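Local coordinates for protein aminoglycoside phosphotransferase (Alicyclobacillus acidocaldarius subsp. acidocaldarius, PDB 4PDY) that probably transfers phosphate to a small-molecule acceptor, as expected of an aminoglycoside phosphotransferase family member with a protein-kinase-like fold, at residues A[193-198]-A[298-303]; A[127-132]-A[278-283]; A[58-63]-A[104-109]; A[223-228]-A[244-249]. All coordinates share one frame; numbering follows the deposited sequence.

Interaction 1: A[193-198]-A[298-303]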
loop_
_atom_site.group_PDB
_atom_site.type_symbol
_atom_site.label_atom_id
_atom_site.label_comp_id
_atom_site.label_asym_id
_atom_site.label_seq_id
_atom_site.Cartn_x
_atom_site.Cartn_y
_atom_site.Cartn_z
ATOM N N HIS A 193 5.760 -15.347 -18.520
ATOM C CA HIS A 193 4.995 -14.999 -19.728
ATOM C C HIS A 193 3.525 -15.417 -19.577
ATOM O O HIS A 193 2.611 -14.622 -19.836
ATOM C CB HIS A 193 5.654 -15.644 -20.956
ATOM C CG HIS A 193 5.005 -15.312 -22.267
ATOM N ND1 HIS A 193 5.320 -15.977 -23.428
ATOM C CD2 HIS A 193 4.079 -14.385 -22.605
ATOM C CE1 HIS A 193 4.613 -15.479 -24.427
ATOM N NE2 HIS A 193 3.847 -14.514 -23.954
ATOM N N ARG A 194 3.305 -16.638 -19.115
ATOM C CA ARG A 194 1.944 -17.152 -18.933
ATOM C C ARG A 194 1.163 -16.284 -17.953
ATOM O O ARG A 194 0.031 -15.887 -18.207
ATOM C CB ARG A 194 1.955 -18.600 -18.441
ATOM C CG ARG A 194 0.588 -19.256 -18.530
ATOM C CD ARG A 194 0.452 -20.602 -17.822
ATOM N NE ARG A 194 1.694 -21.369 -17.731
ATOM C CZ ARG A 194 2.350 -21.677 -16.606
ATOM N NH1 ARG A 194 1.909 -21.315 -15.413
ATOM N NH2 ARG A 194 3.468 -22.384 -16.685
ATOM N N ASP A 195 1.785 -15.972 -16.817
ATOM C CA ASP A 195 1.104 -15.172 -15.818
ATOM C C ASP A 195 0.792 -13.751 -16.302
ATOM O O ASP A 195 -0.296 -13.229 -16.059
ATOM C CB ASP A 195 1.954 -15.073 -14.546
ATOM C CG ASP A 195 1.891 -16.310 -13.657
ATOM O OD1 ASP A 195 1.015 -17.175 -13.844
ATOM O OD2 ASP A 195 2.739 -16.385 -12.727
ATOM N N ALA A 196 1.758 -13.102 -16.958
ATOM C CA ALA A 196 1.524 -11.762 -17.486
ATOM C C ALA A 196 0.383 -11.774 -18.514
ATOM O O ALA A 196 -0.476 -10.895 -18.485
ATOM C CB ALA A 196 2.784 -11.192 -18.115
ATOM N N ALA A 197 0.394 -12.757 -19.421
ATOM C CA ALA A 197 -0.657 -12.871 -20.430
ATOM C C ALA A 197 -2.025 -13.095 -19.801
ATOM O O ALA A 197 -3.004 -12.481 -20.220
ATOM C CB ALA A 197 -0.315 -13.975 -21.419
ATOM N N GLU A 198 -2.093 -13.946 -18.766
ATOM C CA GLU A 198 -3.368 -14.219 -18.096
ATOM C C GLU A 198 -3.866 -12.978 -17.380
ATOM O O GLU A 198 -5.055 -12.690 -17.391
ATOM C CB GLU A 198 -3.248 -15.395 -17.121
ATOM C CG GLU A 198 -3.035 -16.734 -17.820
ATOM C CD GLU A 198 -2.844 -17.902 -16.865
ATOM O OE1 GLU A 198 -2.978 -17.701 -15.657
ATOM O OE2 GLU A 198 -2.578 -19.034 -17.324
ATOM N N ILE A 298 -4.805 -8.308 -10.906
ATOM C CA ILE A 298 -3.654 -7.678 -10.299
ATOM C C ILE A 298 -2.713 -8.745 -9.711
ATOM O O ILE A 298 -1.514 -8.721 -9.974
ATOM C CB ILE A 298 -4.088 -6.666 -9.219
ATOM C CG1 ILE A 298 -4.820 -5.482 -9.839
ATOM C CG2 ILE A 298 -2.884 -6.137 -8.440
ATOM C CD1 ILE A 298 -5.716 -4.748 -8.879
ATOM N N LEU A 299 -3.247 -9.653 -8.890
ATOM C CA LEU A 299 -2.412 -10.687 -8.283
ATOM C C LEU A 299 -1.736 -11.644 -9.244
ATOM O O LEU A 299 -0.627 -12.110 -8.989
ATOM C CB LEU A 299 -3.199 -11.543 -7.332
ATOM C CG LEU A 299 -3.704 -10.899 -6.082
ATOM C CD1 LEU A 299 -4.452 -11.927 -5.256
ATOM C CD2 LEU A 299 -2.525 -10.330 -5.307
ATOM N N ARG A 300 -2.396 -11.928 -10.370
ATOM C CA ARG A 300 -1.835 -12.861 -11.321
ATOM C C ARG A 300 -0.577 -12.302 -11.977
ATOM O O ARG A 300 0.312 -13.058 -12.366
ATOM C CB ARG A 300 -2.888 -13.180 -12.398
ATOM C CG ARG A 300 -2.433 -14.026 -13.584
ATOM C CD ARG A 300 -1.887 -15.385 -13.221
ATOM N NE ARG A 300 -2.927 -16.289 -12.766
ATOM C CZ ARG A 300 -2.719 -17.552 -12.396
ATOM N NH1 ARG A 300 -3.755 -18.294 -12.033
ATOM N NH2 ARG A 300 -1.490 -18.078 -12.413
ATOM N N PHE A 301 -0.507 -10.985 -12.129
ATOM C CA PHE A 301 0.664 -10.393 -12.788
ATOM C C PHE A 301 1.921 -10.681 -11.957
ATOM O O PHE A 301 1.863 -10.533 -10.728
ATOM C CB PHE A 301 0.548 -8.887 -12.922
ATOM C CG PHE A 301 1.551 -8.324 -13.862
ATOM C CD1 PHE A 301 1.281 -8.243 -15.234
ATOM C CD2 PHE A 301 2.796 -7.930 -13.391
ATOM C CE1 PHE A 301 2.230 -7.754 -16.099
ATOM C CE2 PHE A 301 3.753 -7.445 -14.259
ATOM C CZ PHE A 301 3.474 -7.353 -15.616
ATOM N N PRO A 302 3.037 -11.062 -12.592
ATOM C CA PRO A 302 4.292 -11.325 -11.865
ATOM C C PRO A 302 5.025 -10.025 -11.478
ATOM O O PRO A 302 6.077 -9.677 -12.013
ATOM C CB PRO A 302 5.085 -12.190 -12.847
ATOM C CG PRO A 302 4.667 -11.682 -14.190
ATOM C CD PRO A 302 3.203 -11.305 -14.047
ATOM N N TYR A 303 4.404 -9.311 -10.560
ATOM C CA TYR A 303 4.855 -8.000 -10.149
ATOM C C TYR A 303 6.247 -8.017 -9.524
ATOM O O TYR A 303 7.071 -7.183 -9.834
ATOM C CB TYR A 303 3.867 -7.435 -9.118
ATOM C CG TYR A 303 4.308 -6.148 -8.485
ATOM C CD1 TYR A 303 4.219 -4.930 -9.161
ATOM C CD2 TYR A 303 4.823 -6.153 -7.194
ATOM C CE1 TYR A 303 4.639 -3.753 -8.564
ATOM C CE2 TYR A 303 5.229 -4.982 -6.587
ATOM C CZ TYR A 303 5.132 -3.788 -7.257
ATOM O OH TYR A 303 5.578 -2.661 -6.596
#
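The carboxylate of Glu-198 overlaps one face of the Arg-300 guanidinium, its OE1 over the centre of that face and 3.2 Å from Arg-300 NE. The two planes are 75° apart and no N-H points at this oxygen, so the salt bridge rests on charge alone. Asp-195 comes instead to the edge: Arg-300 NH2 donates to Asp-195 OD1 (3.0 Å, N-H...O 153°) within its own plane, yet meets the oxygen from above the carboxylate. In Arg-300, CG anti to the backbone N (chi1 173°) comes beside Asp-195 O, and the bends at chi2 and chi3 then turn the guanidinium toward the two acids. The three residues form a salt-bridge network joining helix 189-203 to helix 289-300, in the helical part of the kinase-like fold. Asp-195 has a further salt bridge to Arg-335 through OD2, while Gln-336 hydrogen-bonds to both Asp-195 OD1 and Arg-300 NH2. Beside the charges the contact turns apolar. Ala-196 CB touches Phe-301 CE1 at 4.0 Å and also packs against Pro-302 CD. Pro-302, the centre of an inverse gamma turn and the N-cap of helix 303-315, sets its CD 3.7 Å from Ala-196 N.

Interaction 2: A[127-132]-A[278-283]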
loop_
_atom_site.group_PDB
_atom_site.type_symbol
_atom_site.label_atom_id
_atom_site.label_comp_id
_atom_site.label_asym_id
_atom_site.label_seq_id
_atom_site.Cartn_x
_atom_site.Cartn_y
_atom_site.Cartn_z
ATOM N N THR A 127 -6.635 -5.194 9.210
ATOM C CA THR A 127 -6.205 -4.243 8.172
ATOM C C THR A 127 -7.246 -4.145 7.039
ATOM O O THR A 127 -7.628 -3.063 6.672
ATOM C CB THR A 127 -4.811 -4.614 7.634
ATOM O OG1 THR A 127 -3.878 -4.706 8.724
ATOM C CG2 THR A 127 -4.305 -3.589 6.640
ATOM N N ALA A 128 -7.703 -5.297 6.569
ATOM C CA ALA A 128 -8.726 -5.350 5.536
ATOM C C ALA A 128 -10.005 -4.657 6.005
ATOM O O ALA A 128 -10.611 -3.884 5.286
ATOM C CB ALA A 128 -8.998 -6.790 5.166
ATOM N N TYR A 129 -10.443 -4.948 7.223
ATOM C CA TYR A 129 -11.648 -4.349 7.759
ATOM C C TYR A 129 -11.541 -2.835 7.731
ATOM O O TYR A 129 -12.454 -2.111 7.310
ATOM C CB TYR A 129 -11.893 -4.894 9.180
ATOM C CG TYR A 129 -13.231 -4.582 9.797
ATOM C CD1 TYR A 129 -14.415 -4.880 9.133
ATOM C CD2 TYR A 129 -13.309 -4.076 11.093
ATOM C CE1 TYR A 129 -15.643 -4.618 9.727
ATOM C CE2 TYR A 129 -14.523 -3.819 11.681
ATOM C CZ TYR A 129 -15.688 -4.086 11.000
ATOM O OH TYR A 129 -16.900 -3.829 11.581
ATOM N N THR A 130 -10.425 -2.340 8.254
ATOM C CA THR A 130 -10.199 -0.912 8.315
ATOM C C THR A 130 -10.172 -0.274 6.908
ATOM O O THR A 130 -10.776 0.790 6.700
ATOM C CB THR A 130 -8.900 -0.634 9.099
ATOM O OG1 THR A 130 -9.149 -0.913 10.484
ATOM C CG2 THR A 130 -8.413 0.775 8.902
ATOM N N LEU A 131 -9.430 -0.890 5.993
ATOM C CA LEU A 131 -9.384 -0.370 4.624
ATOM C C LEU A 131 -10.785 -0.325 3.986
ATOM O O LEU A 131 -11.140 0.649 3.318
ATOM C CB LEU A 131 -8.440 -1.218 3.779
ATOM C CG LEU A 131 -6.944 -1.062 4.101
ATOM C CD1 LEU A 131 -6.181 -2.208 3.445
ATOM C CD2 LEU A 131 -6.399 0.297 3.676
ATOM N N ALA A 132 -11.560 -1.375 4.202
ATOM C CA ALA A 132 -12.921 -1.428 3.688
ATOM C C ALA A 132 -13.791 -0.342 4.297
ATOM O O ALA A 132 -14.605 0.289 3.633
ATOM C CB ALA A 132 -13.499 -2.793 3.941
ATOM N N PHE A 278 -10.663 -11.202 2.492
ATOM C CA PHE A 278 -11.912 -11.133 1.729
ATOM C C PHE A 278 -13.104 -11.064 2.689
ATOM O O PHE A 278 -14.026 -10.288 2.491
ATOM C CB PHE A 278 -12.080 -12.359 0.827
ATOM C CG PHE A 278 -11.124 -12.415 -0.342
ATOM C CD1 PHE A 278 -10.940 -11.314 -1.157
ATOM C CD2 PHE A 278 -10.463 -13.590 -0.660
ATOM C CE1 PHE A 278 -10.097 -11.375 -2.246
ATOM C CE2 PHE A 278 -9.619 -13.654 -1.760
ATOM C CZ PHE A 278 -9.431 -12.543 -2.543
ATOM N N LEU A 279 -13.067 -11.876 3.747
ATOM C CA LEU A 279 -14.171 -11.896 4.693
ATOM C C LEU A 279 -14.423 -10.501 5.280
ATOM O O LEU A 279 -15.559 -10.098 5.494
ATOM C CB LEU A 279 -13.882 -12.876 5.834
ATOM C CG LEU A 279 -15.038 -13.261 6.747
ATOM C CD1 LEU A 279 -16.033 -14.125 5.981
ATOM C CD2 LEU A 279 -14.510 -14.003 7.972
ATOM N N HIS A 280 -13.339 -9.772 5.581
ATOM C CA HIS A 280 -13.482 -8.487 6.243
ATOM C C HIS A 280 -13.780 -7.334 5.301
ATOM O O HIS A 280 -14.444 -6.395 5.708
ATOM C CB HIS A 280 -12.293 -8.224 7.179
ATOM C CG HIS A 280 -12.335 -9.110 8.375
ATOM N ND1 HIS A 280 -11.902 -10.413 8.344
ATOM C CD2 HIS A 280 -12.833 -8.904 9.619
ATOM C CE1 HIS A 280 -12.145 -10.983 9.517
ATOM N NE2 HIS A 280 -12.682 -10.077 10.314
ATOM N N PHE A 281 -13.338 -7.408 4.039
ATOM C CA PHE A 281 -13.888 -6.491 3.024
ATOM C C PHE A 281 -15.392 -6.749 2.812
ATOM O O PHE A 281 -16.205 -5.826 2.806
ATOM C CB PHE A 281 -13.123 -6.589 1.688
ATOM C CG PHE A 281 -11.891 -5.731 1.634
ATOM C CD1 PHE A 281 -11.980 -4.413 1.211
ATOM C CD2 PHE A 281 -10.647 -6.233 1.980
ATOM C CE1 PHE A 281 -10.858 -3.598 1.171
ATOM C CE2 PHE A 281 -9.510 -5.435 1.929
ATOM C CZ PHE A 281 -9.617 -4.121 1.503
ATOM N N ASP A 282 -15.743 -8.022 2.671
ATOM C CA ASP A 282 -17.130 -8.422 2.423
ATOM C C ASP A 282 -18.066 -7.981 3.534
ATOM O O ASP A 282 -19.200 -7.611 3.267
ATOM C CB ASP A 282 -17.205 -9.937 2.245
ATOM C CG ASP A 282 -18.482 -10.387 1.591
ATOM O OD1 ASP A 282 -18.620 -10.254 0.349
ATOM O OD2 ASP A 282 -19.330 -10.908 2.317
ATOM N N ALA A 283 -17.579 -8.008 4.782
ATOM C CA ALA A 283 -18.378 -7.611 5.945
ATOM C C ALA A 283 -18.835 -6.148 5.860
ATOM O O ALA A 283 -19.923 -5.799 6.311
ATOM C CB ALA A 283 -17.579 -7.836 7.223
#
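Phe-281 reaches from helix 271-284 across to helix 121-137, where Ala-128, Leu-131 and Ala-132 receive its ring. CB leaves the flank of its helix, and with CG anti to the carbonyl carbon (chi1 -85°) the ring is carried between the two alanine methyls. CG comes first to the methyl of Ala-132, and Phe-281 CD1 lies closer still, 3.5 Å from Ala-132 CB, with CE1 near the same residue's N. Along the other rim CD2 and CE2 run against Ala-128, with Phe-281 CE2 3.5 Å from Ala-128 CB. At the tip, Phe-281 CZ meets Leu-131 CB at 3.9 Å, while Ala-128 O stands over the centre of one ring face. A leucine at Phe-281 would probably lose the ring rims that touch both alanine methyls and open a gap beside Leu-131. Next to it along both helices, Tyr-129 CB packs on His-280 CB at 3.9 Å; the imidazole is held by its ND1 bond to Ala-276 O. His-280 O is buried without a polar partner, facing the edge of the Tyr-129 ring. Small alanines let the axes approach to 7.7 Å at a crossing angle of -28°, a closely packed pair running the same way within the helical lobe of a kinase-like fold.

Interaction 3: A[58-63]-A[104-109]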
loop_
_atom_site.group_PDB
_atom_site.type_symbol
_atom_site.label_atom_id
_atom_site.label_comp_id
_atom_site.label_asym_id
_atom_site.label_seq_id
_atom_site.Cartn_x
_atom_site.Cartn_y
_atom_site.Cartn_z
ATOM N N LYS A 58 4.956 14.805 11.335
ATOM C CA LYS A 58 5.409 14.376 10.027
ATOM C C LYS A 58 5.893 15.571 9.209
ATOM O O LYS A 58 5.159 16.554 9.065
ATOM C CB LYS A 58 4.253 13.706 9.288
ATOM C CG LYS A 58 4.597 13.241 7.860
ATOM C CD LYS A 58 5.620 12.114 7.836
ATOM C CE LYS A 58 5.992 11.667 6.422
ATOM N NZ LYS A 58 4.861 10.960 5.778
ATOM N N ARG A 59 7.120 15.461 8.714
ATOM C CA ARG A 59 7.652 16.344 7.707
ATOM C C ARG A 59 7.264 15.744 6.352
ATOM O O ARG A 59 7.629 14.598 6.037
ATOM C CB ARG A 59 9.161 16.419 7.806
ATOM C CG ARG A 59 9.792 17.309 6.757
ATOM C CD ARG A 59 11.306 17.279 6.802
ATOM N NE ARG A 59 11.860 18.100 7.884
ATOM C CZ ARG A 59 12.527 17.668 8.952
ATOM N NH1 ARG A 59 12.720 16.377 9.202
ATOM N NH2 ARG A 59 13.009 18.570 9.793
ATOM N N SER A 60 6.517 16.513 5.571
ATOM C CA SER A 60 6.002 16.045 4.292
ATOM C C SER A 60 6.354 17.038 3.187
ATOM O O SER A 60 6.702 18.190 3.450
ATOM C CB SER A 60 4.482 15.849 4.387
ATOM O OG SER A 60 3.924 15.381 3.162
ATOM N N SER A 61 6.291 16.571 1.943
ATOM C CA SER A 61 6.384 17.446 0.792
ATOM C C SER A 61 5.027 17.633 0.109
ATOM O O SER A 61 4.966 18.276 -0.931
ATOM C CB SER A 61 7.468 16.946 -0.162
ATOM O OG SER A 61 8.756 17.245 0.381
ATOM N N ILE A 62 3.938 17.166 0.714
ATOM C CA ILE A 62 2.623 17.409 0.115
ATOM C C ILE A 62 2.300 18.890 0.121
ATOM O O ILE A 62 2.738 19.655 0.982
ATOM C CB ILE A 62 1.452 16.627 0.758
ATOM C CG1 ILE A 62 1.173 17.059 2.200
ATOM C CG2 ILE A 62 1.677 15.135 0.646
ATOM C CD1 ILE A 62 -0.080 16.396 2.739
ATOM N N ALA A 63 1.554 19.324 -0.882
ATOM C CA ALA A 63 1.099 20.698 -0.941
ATOM C C ALA A 63 0.108 21.007 0.178
ATOM O O ALA A 63 -0.674 20.137 0.582
ATOM C CB ALA A 63 0.461 20.952 -2.289
ATOM N N THR A 104 5.770 20.776 4.476
ATOM C CA THR A 104 4.478 20.837 5.123
ATOM C C THR A 104 4.543 19.882 6.311
ATOM O O THR A 104 4.750 18.698 6.146
ATOM C CB THR A 104 3.349 20.396 4.153
ATOM O OG1 THR A 104 3.350 21.264 3.012
ATOM C CG2 THR A 104 1.978 20.399 4.824
ATOM N N TYR A 105 4.393 20.420 7.513
ATOM C CA TYR A 105 4.392 19.628 8.734
ATOM C C TYR A 105 2.976 19.442 9.229
ATOM O O TYR A 105 2.203 20.395 9.264
ATOM C CB TYR A 105 5.208 20.355 9.805
ATOM C CG TYR A 105 6.671 20.512 9.465
ATOM C CD1 TYR A 105 7.581 19.494 9.746
ATOM C CD2 TYR A 105 7.139 21.654 8.837
ATOM C CE1 TYR A 105 8.918 19.630 9.446
ATOM C CE2 TYR A 105 8.476 21.785 8.503
ATOM C CZ TYR A 105 9.358 20.768 8.783
ATOM O OH TYR A 105 10.699 20.908 8.514
ATOM N N TYR A 106 2.666 18.229 9.663
ATOM C CA TYR A 106 1.397 17.999 10.349
ATOM C C TYR A 106 1.582 17.006 11.465
ATOM O O TYR A 106 2.502 16.203 11.429
ATOM C CB TYR A 106 0.280 17.581 9.355
ATOM C CG TYR A 106 0.504 16.273 8.649
ATOM C CD1 TYR A 106 0.086 15.084 9.207
ATOM C CD2 TYR A 106 1.075 16.231 7.379
ATOM C CE1 TYR A 106 0.299 13.869 8.596
ATOM C CE2 TYR A 106 1.284 15.010 6.751
ATOM C CZ TYR A 106 0.876 13.828 7.350
ATOM O OH TYR A 106 1.060 12.601 6.742
ATOM N N VAL A 107 0.700 17.110 12.454
ATOM C CA VAL A 107 0.848 16.420 13.723
ATOM C C VAL A 107 -0.434 15.646 13.995
ATOM O O VAL A 107 -1.539 16.154 13.781
ATOM C CB VAL A 107 1.102 17.453 14.850
ATOM C CG1 VAL A 107 1.179 16.775 16.196
ATOM C CG2 VAL A 107 2.374 18.264 14.601
ATOM N N THR A 108 -0.268 14.432 14.519
ATOM C CA THR A 108 -1.396 13.639 14.996
ATOM C C THR A 108 -1.163 13.178 16.427
ATOM O O THR A 108 -0.032 13.160 16.961
ATOM C CB THR A 108 -1.672 12.386 14.144
ATOM O OG1 THR A 108 -0.592 11.465 14.240
ATOM C CG2 THR A 108 -1.875 12.728 12.678
ATOM N N GLU A 109 -2.267 12.843 17.083
ATOM C CA GLU A 109 -2.190 12.163 18.370
ATOM C C GLU A 109 -1.434 10.872 18.108
ATOM O O GLU A 109 -1.505 10.319 17.004
ATOM C CB GLU A 109 -3.596 11.850 18.926
ATOM C CG GLU A 109 -4.527 13.046 19.134
ATOM C CD GLU A 109 -4.172 13.980 20.303
ATOM O OE1 GLU A 109 -3.424 13.594 21.226
ATOM O OE2 GLU A 109 -4.673 15.132 20.310
#
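This is an antiparallel strand pairing in the beta sheet of the N-terminal lobe, where the end of strand 54-60 runs beside strand 103-109. Lys-58 and Tyr-106 form a hydrogen-bonded pair, with Lys-58 N to Tyr-106 O at 2.8 Å and the reverse bond at 3.1 Å between Tyr-106 N and Lys-58 O. Ser-60 and Thr-104 make the next such pair. Between them Arg-59 and Tyr-105, the non-hydrogen-bonded pair, lie side by side on one face of the sheet. The aliphatic part of Arg-59 runs along the phenol from a CG anti to the backbone N (chi1 179°), and a bend at chi3 brings NE to donate to Tyr-105 OH (3.1 Å), guanidinium and ring planes 73° apart. A leucine in place of Arg-59 would probably leave that hydroxyl without its N-H donor and the backbone oxygen of Pro-21 without its NH1 partner. On the other face Lys-58 CB sits over the Tyr-106 ring, a CH-pi contact 4.0 Å from CB to the ring centroid. Lys-58 probably occupies the position of the conserved strand lysine of kinase-like folds; its NZ makes a salt bridge to Glu-245, which also takes a hydrogen bond from Tyr-106 OH. Beyond strand 54-60, Thr-104 OG1 donates to Ile-62 O (2.7 Å) almost in line with the carbonyl bond, tying the chain just before helix 64-79 to the neighbouring strand.

Interaction 4: A[223-228]-A[244-249]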
loop_
_atom_site.group_PDB
_atom_site.type_symbol
_atom_site.label_atom_id
_atom_site.label_comp_id
_atom_site.label_asym_id
_atom_site.label_seq_id
_atom_site.Cartn_x
_atom_site.Cartn_y
_atom_site.Cartn_z
ATOM N N HIS A 223 -6.452 3.953 0.483
ATOM C CA HIS A 223 -5.317 4.469 1.230
ATOM C C HIS A 223 -4.039 4.489 0.381
ATOM O O HIS A 223 -3.288 5.455 0.387
ATOM C CB HIS A 223 -5.130 3.606 2.476
ATOM C CG HIS A 223 -3.980 4.018 3.340
ATOM N ND1 HIS A 223 -2.708 3.539 3.145
ATOM C CD2 HIS A 223 -3.919 4.836 4.417
ATOM C CE1 HIS A 223 -1.907 4.033 4.083
ATOM N NE2 HIS A 223 -2.617 4.837 4.840
ATOM N N LEU A 224 -3.797 3.397 -0.349
ATOM C CA LEU A 224 -2.715 3.308 -1.348
ATOM C C LEU A 224 -1.295 3.387 -0.791
ATOM O O LEU A 224 -0.346 3.587 -1.533
ATOM C CB LEU A 224 -2.907 4.314 -2.478
ATOM C CG LEU A 224 -4.245 4.176 -3.225
ATOM C CD1 LEU A 224 -4.416 5.229 -4.310
ATOM C CD2 LEU A 224 -4.405 2.778 -3.808
ATOM N N ASP A 225 -1.131 3.151 0.514
ATOM C CA ASP A 225 0.210 2.949 1.060
ATOM C C ASP A 225 0.132 1.918 2.174
ATOM O O ASP A 225 0.503 2.158 3.341
ATOM C CB ASP A 225 0.790 4.271 1.535
ATOM C CG ASP A 225 2.297 4.233 1.684
ATOM O OD1 ASP A 225 2.948 3.255 1.239
ATOM O OD2 ASP A 225 2.829 5.202 2.252
ATOM N N VAL A 226 -0.320 0.742 1.793
ATOM C CA VAL A 226 -0.666 -0.327 2.706
ATOM C C VAL A 226 0.557 -1.163 3.006
ATOM O O VAL A 226 0.790 -2.224 2.422
ATOM C CB VAL A 226 -1.811 -1.183 2.134
ATOM C CG1 VAL A 226 -2.217 -2.261 3.114
ATOM C CG2 VAL A 226 -2.993 -0.280 1.778
ATOM N N ILE A 227 1.346 -0.637 3.944
ATOM C CA ILE A 227 2.571 -1.263 4.412
ATOM C C ILE A 227 2.447 -1.366 5.930
ATOM O O ILE A 227 1.715 -0.599 6.526
ATOM C CB ILE A 227 3.813 -0.461 3.982
ATOM C CG1 ILE A 227 3.796 0.978 4.527
ATOM C CG2 ILE A 227 3.897 -0.475 2.452
ATOM C CD1 ILE A 227 5.055 1.763 4.232
ATOM N N PRO A 228 3.180 -2.298 6.552
ATOM C CA PRO A 228 2.988 -2.511 7.999
ATOM C C PRO A 228 3.152 -1.266 8.847
ATOM O O PRO A 228 2.386 -1.070 9.781
ATOM C CB PRO A 228 4.058 -3.533 8.337
ATOM C CG PRO A 228 4.116 -4.353 7.086
ATOM C CD PRO A 228 4.026 -3.343 5.967
ATOM N N PHE A 244 -1.969 9.227 5.122
ATOM C CA PHE A 244 -2.972 9.267 4.061
ATOM C C PHE A 244 -2.495 10.099 2.877
ATOM O O PHE A 244 -3.305 10.514 2.072
ATOM C CB PHE A 244 -4.296 9.807 4.631
ATOM C CG PHE A 244 -5.044 8.804 5.469
ATOM C CD1 PHE A 244 -4.748 8.618 6.830
ATOM C CD2 PHE A 244 -6.012 7.998 4.880
ATOM C CE1 PHE A 244 -5.452 7.676 7.568
ATOM C CE2 PHE A 244 -6.701 7.053 5.622
ATOM C CZ PHE A 244 -6.422 6.898 6.953
ATOM N N GLU A 245 -1.196 10.306 2.728
ATOM C CA GLU A 245 -0.669 11.215 1.704
ATOM C C GLU A 245 -0.868 10.692 0.278
ATOM O O GLU A 245 -0.888 11.484 -0.648
ATOM C CB GLU A 245 0.805 11.511 1.972
ATOM C CG GLU A 245 1.024 12.240 3.276
ATOM C CD GLU A 245 2.475 12.500 3.595
ATOM O OE1 GLU A 245 3.324 12.465 2.695
ATOM O OE2 GLU A 245 2.764 12.725 4.794
ATOM N N LEU A 246 -0.933 9.379 0.120
ATOM C CA LEU A 246 -1.190 8.796 -1.208
ATOM C C LEU A 246 -2.660 8.470 -1.447
ATOM O O LEU A 246 -3.013 8.009 -2.541
ATOM C CB LEU A 246 -0.333 7.546 -1.387
ATOM C CG LEU A 246 1.169 7.764 -1.372
ATOM C CD1 LEU A 246 1.899 6.470 -1.627
ATOM C CD2 LEU A 246 1.578 8.818 -2.387
ATOM N N ALA A 247 -3.517 8.706 -0.464
ATOM C CA ALA A 247 -4.925 8.346 -0.558
ATOM C C ALA A 247 -5.609 9.191 -1.625
ATOM O O ALA A 247 -5.313 10.376 -1.758
ATOM C CB ALA A 247 -5.627 8.490 0.793
ATOM N N ARG A 248 -6.539 8.568 -2.365
ATOM C CA ARG A 248 -7.322 9.276 -3.401
ATOM C C ARG A 248 -8.471 8.368 -3.798
ATOM O O ARG A 248 -8.457 7.196 -3.476
ATOM C CB ARG A 248 -6.482 9.621 -4.627
ATOM C CG ARG A 248 -5.851 8.420 -5.269
ATOM C CD ARG A 248 -5.011 8.768 -6.493
ATOM N NE ARG A 248 -4.257 7.598 -6.938
ATOM C CZ ARG A 248 -4.716 6.666 -7.780
ATOM N NH1 ARG A 248 -5.945 6.743 -8.295
ATOM N NH2 ARG A 248 -3.941 5.637 -8.103
ATOM N N PRO A 249 -9.478 8.930 -4.487
ATOM C CA PRO A 249 -10.522 8.083 -5.027
ATOM C C PRO A 249 -9.895 7.006 -5.939
ATOM O O PRO A 249 -9.108 7.325 -6.841
ATOM C CB PRO A 249 -11.393 9.066 -5.836
ATOM C CG PRO A 249 -11.180 10.392 -5.166
ATOM C CD PRO A 249 -9.733 10.351 -4.759
HETATM O O HOH W 1 -1.642 7.197 1.827
#
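Segment 223-228 begins what is probably the catalytic loop of the kinase-like fold, its histidine, aspartate and asparagine corresponding here to His-223, Asp-225 and Asn-230. Segment 244-249 directly follows Asp-243, whose counterpart in relatives binds metal. The imidazole of His-223 points its edge at the face of Phe-244, an edge-to-face pair with centroids 5.0 Å apart and planes at 76°; CD2 makes the touch, toward the ring's rim. Two bonds fix the imidazole: NE2 pairs with Ile-242 O, and Asp-225 N donates to His-223 ND1 (3.1 Å). A water joins the backbones, donating to His-223 O (2.8 Å) and accepting from Leu-246 N, within the type I turn from Phe-244 to Ala-247. Leu-246 CD1 packs against Asp-225 CB at 4.0 Å. Leu-224 packs on Leu-246 and lays CD1 over one face of the Arg-248 guanidinium, toward its rim and 3.5 Å from Arg-248 NE. Arg-248 holds CG between its backbone N and carbonyl carbon (chi1 58°), which brings its guanidinium against that methyl. Asp-255 of helix 252-266 accepts from the backbone N of both His-223 and Leu-224, Leu-131 of helix 121-137 packs on His-223, and strands 221-222 and 248-249 pair alongside through Cys-222 and Arg-248.

From the N terminus, interaction 3 closes first, joining strands 54-60 and 103-109 within the N-terminal lobe around helix 64-79. Interaction 2 then opens at 127-132 and interaction 1 at 193-198. Interaction 4 opens and closes inside both of these, between 223 and 249. Interaction 2 closes at 278-283 before interaction 1 closes at 298-303, so these two cross, on the consecutive helices 271-284 and 289-300. Interaction 4 is the middle piece: Leu-131 of interaction 2 packs on its His-223 and Val-226, and its Glu-245 meets Lys-58 and Tyr-106 of interaction 3, linking the two lobes. Interactions 1 and 3 lie on opposite sides of the chain's centre, centres about 37 Å apart.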